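Local coordinates for protein N-acyl homoserine lactonase (Bacillus thuringiensis, PDB 5EHT) that uses two zinc ions to hydrolyse the lactone ring of N-acyl homoserine lactones of short and long acyl chain, at residues A[14-19]-A[35-40]. The protein carries 7 engineered substitutions. Residues are numbered along the deposited sequence; the frame is centred on the assembly and turned at random. Where two conformers were deposited one is given.
Engineered in segment 35-40: Val36 (natural residue Leu).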
ATOM      1  N   ALA A  14      -3.929   4.697  -8.765  1.00 13.19           N
ATOM      2  CA  ALA A  14      -2.670   5.514  -8.849  1.00 13.79           C
ATOM      3  C   ALA A  14      -1.744   4.878  -9.917  1.00 13.11           C
ATOM      4  O   ALA A  14      -0.559   4.689  -9.706  1.00 14.15           O
ATOM      5  CB  ALA A  14      -1.980   5.595  -7.516  1.00 14.68           C
ATOM      6  N   GLY A  15      -2.309   4.569 -11.073  1.00 14.43           N
ATOM      7  CA  GLY A  15      -1.588   3.861 -12.093  1.00 14.49           C
ATOM      8  C   GLY A  15      -1.663   2.370 -11.948  1.00 11.71           C
ATOM      9  O   GLY A  15      -2.437   1.867 -11.092  1.00 13.85           O
ATOM     10  N   ARG A  16      -0.829   1.659 -12.667  1.00 12.87           N
ATOM     11  CA  ARG A  16      -0.875   0.208 -12.691  1.00 12.89           C
ATOM     12  C   ARG A  16       0.555  -0.337 -12.833  1.00 13.64           C
ATOM     13  O   ARG A  16       1.523   0.417 -12.939  1.00 13.59           O
ATOM     14  CB  ARG A  16      -1.749  -0.351 -13.819  1.00 14.92           C
ATOM     15  CG  ARG A  16      -3.154   0.254 -13.842  1.00 16.10           C
ATOM     16  CD  ARG A  16      -4.060  -0.481 -14.812  1.00 15.92           C
ATOM     17  NE  ARG A  16      -4.351  -1.817 -14.414  1.00 16.87           N
ATOM     18  CZ  ARG A  16      -5.361  -2.100 -13.621  1.00 15.94           C
ATOM     19  NH1 ARG A  16      -5.552  -3.336 -13.243  1.00 16.75           N
ATOM     20  NH2 ARG A  16      -6.154  -1.192 -13.136  1.00 18.26           N
ATOM     21  N   CYS A  17       0.725  -1.652 -12.773  1.00 13.39           N
ATOM     22  CA  CYS A  17       2.006  -2.270 -12.909  1.00 14.26           C
ATOM     23  C   CYS A  17       1.846  -3.635 -13.497  1.00 12.98           C
ATOM     24  O   CYS A  17       0.991  -4.412 -13.092  1.00 15.56           O
ATOM     25  CB  CYS A  17       2.654  -2.339 -11.518  1.00 14.76           C
ATOM     26  SG  CYS A  17       4.421  -2.755 -11.567  1.00 17.06           S
ATOM     27  N   MET A  18       2.654  -3.948 -14.504  1.00 13.40           N
ATOM     28  CA  MET A  18       2.736  -5.270 -15.010  1.00 13.39           C
ATOM     29  C   MET A  18       3.571  -6.102 -14.094  1.00 14.22           C
ATOM     30  O   MET A  18       4.703  -5.701 -13.751  1.00 15.57           O
ATOM     31  CB  MET A  18       3.371  -5.327 -16.390  1.00 15.76           C
ATOM     32  CG  MET A  18       2.756  -4.506 -17.451  1.00 18.00           C
ATOM     33  SD  MET A  18       1.005  -4.708 -17.730  1.00 19.71           S
ATOM     34  CE  MET A  18       0.895  -6.448 -18.203  1.00 22.49           C
ATOM     35  N   LEU A  19       3.079  -7.265 -13.634  1.00 15.32           N
ATOM     36  CA  LEU A  19       3.828  -8.191 -12.823  1.00 15.15           C
ATOM     37  C   LEU A  19       3.774  -9.566 -13.503  1.00 16.15           C
ATOM     38  O   LEU A  19       2.719 -10.026 -13.906  1.00 18.17           O
ATOM     39  CB  LEU A  19       3.283  -8.379 -11.399  1.00 17.04           C
ATOM     40  CG  LEU A  19       3.368  -7.150 -10.488  1.00 16.76           C
ATOM     41  CD1 LEU A  19       2.687  -7.494  -9.156  1.00 16.85           C
ATOM     42  CD2 LEU A  19       4.803  -6.635 -10.347  1.00 19.79           C
ATOM     43  N   ASN A  35      -1.559  -7.109 -15.569  1.00 13.99           N
ATOM     44  CA  ASN A  35      -1.625  -5.664 -15.377  1.00 14.84           C
ATOM     45  C   ASN A  35      -2.439  -5.375 -14.124  1.00 15.30           C
ATOM     46  O   ASN A  35      -3.693  -5.405 -14.161  1.00 15.87           O
ATOM     47  CB  ASN A  35      -2.234  -5.040 -16.610  1.00 14.46           C
ATOM     48  CG  ASN A  35      -2.188  -3.526 -16.581  1.00 16.50           C
ATOM     49  OD1 ASN A  35      -2.064  -2.929 -15.517  1.00 16.82           O
ATOM     50  ND2 ASN A  35      -2.263  -2.879 -17.755  1.00 17.23           N
ATOM     51  N   VAL A  36      -1.730  -5.247 -13.003  1.00 13.38           N
ATOM     52  CA  VAL A  36      -2.346  -5.182 -11.675  1.00 12.83           C
ATOM     53  C   VAL A  36      -2.534  -3.707 -11.290  1.00 12.50           C
ATOM     54  O   VAL A  36      -1.815  -2.803 -11.690  1.00 13.56           O
ATOM     55  CB  VAL A  36      -1.555  -5.912 -10.588  1.00 14.61           C
ATOM     56  CG1 VAL A  36      -1.312  -7.368 -10.943  1.00 16.04           C
ATOM     57  CG2 VAL A  36      -0.277  -5.220 -10.218  1.00 14.14           C
ATOM     58  N   PRO A  37      -3.575  -3.461 -10.430  1.00 13.09           N
ATOM     59  CA  PRO A  37      -3.791  -2.107  -9.976  1.00 12.76           C
ATOM     60  C   PRO A  37      -2.743  -1.664  -8.973  1.00 12.67           C
ATOM     61  O   PRO A  37      -2.241  -2.472  -8.203  1.00 13.40           O
ATOM     62  CB  PRO A  37      -5.141  -2.125  -9.268  1.00 14.65           C
ATOM     63  CG  PRO A  37      -5.257  -3.557  -8.843  1.00 14.70           C
ATOM     64  CD  PRO A  37      -4.583  -4.378  -9.929  1.00 14.56           C
ATOM     65  N   VAL A  38      -2.387  -0.385  -9.001  1.00 12.09           N
ATOM     66  CA  VAL A  38      -1.680   0.251  -7.935  1.00 11.88           C
ATOM     67  C   VAL A  38      -2.632   1.185  -7.259  1.00 10.69           C
ATOM     68  O   VAL A  38      -3.354   1.967  -7.910  1.00 12.14           O
ATOM     69  CB  VAL A  38      -0.421   0.966  -8.479  1.00 12.75           C
ATOM     70  CG1 VAL A  38       0.234   1.853  -7.395  1.00 12.03           C
ATOM     71  CG2 VAL A  38       0.533  -0.003  -9.102  1.00 13.55           C
ATOM     72  N   TRP A  39      -2.668   1.162  -5.914  1.00 11.83           N
ATOM     73  CA  TRP A  39      -3.624   1.933  -5.135  1.00 12.13           C
ATOM     74  C   TRP A  39      -2.930   2.911  -4.187  1.00 10.76           C
ATOM     75  O   TRP A  39      -1.887   2.618  -3.618  1.00 10.94           O
ATOM     76  CB  TRP A  39      -4.449   0.956  -4.189  1.00 13.02           C
ATOM     77  CG  TRP A  39      -5.225  -0.030  -4.893  1.00 12.25           C
ATOM     78  CD1 TRP A  39      -4.987  -1.396  -4.958  1.00 13.73           C
ATOM     79  CD2 TRP A  39      -6.489   0.176  -5.540  1.00 12.58           C
ATOM     80  NE1 TRP A  39      -5.991  -2.027  -5.632  1.00 14.03           N
ATOM     81  CE2 TRP A  39      -6.952  -1.113  -5.990  1.00 14.48           C
ATOM     82  CE3 TRP A  39      -7.327   1.266  -5.736  1.00 14.43           C
ATOM     83  CZ2 TRP A  39      -8.182  -1.267  -6.650  1.00 16.39           C
ATOM     84  CZ3 TRP A  39      -8.502   1.084  -6.407  1.00 16.79           C
ATOM     85  CH2 TRP A  39      -8.922  -0.128  -6.833  1.00 16.10           C
ATOM     86  N   CYS A  40      -3.620   4.037  -3.957  0.65 10.70           N
ATOM     87  CA  CYS A  40      -3.459   4.745  -2.700  0.65 11.13           C
ATOM     88  C   CYS A  40      -4.885   4.944  -2.133  0.65 10.47           C
ATOM     89  O   CYS A  40      -5.901   4.764  -2.794  0.65 11.72           O
ATOM     90  CB  CYS A  40      -2.712   6.068  -2.860  0.65 11.30           C
ATOM     91  SG  CYS A  40      -3.647   7.359  -3.786  0.65 12.53           S
TER
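Two nitrogens along one edge of the Arg16 guanidinium reach separate oxygens of Asn35. Arg16 NE donates to Asn35 OD1 at 2.8 Å, and NH1 of Arg16 donates to the backbone O of Asn35 at 2.9 Å, the latter nearly straight (178°). Both acceptors lie close to the guanidinium plane, yet each donor sits above its carbonyl plane, and guanidinium and amide are turned 58° apart. Asn35 can offer both oxygens together because its CG is anti to the backbone N (chi1 -173°), beside its own carbonyl carbon. Pro37 CA lies over one guanidinium face, toward its rim, and a salt bridge from NH2 to Glu243 further fixes the group.

Backbone bonds join the antiparallel strands. Cys17 and Val36 form a hydrogen-bonded pair: Cys17 N donates to Val36 O at 3.0 Å. In return, Val36 N donates to Cys17 O at 2.8 Å. Further along, Val38 O accepts from Ala14 N while Val38 N donates to Gly15 O, so two residues face one: a beta bulge.

Side-chain contacts flank these bonds. The Met18 thioether makes a van der Waals contact with Asn35, SD to CB 3.4 Å; on the other face, apolar contacts bring CG2 of the engineered Val36 to Leu19 CD1 at 3.9 Å and Cys17 CB to Val38 CG2 at 4.0 Å.

Val38 lies near Asp111, and Pro37 O is hydrogen-bonded to ND1 of the zinc ligand His238, placing this antiparallel strand pair beside the dinuclear zinc site of the metallo-beta-lactamase fold.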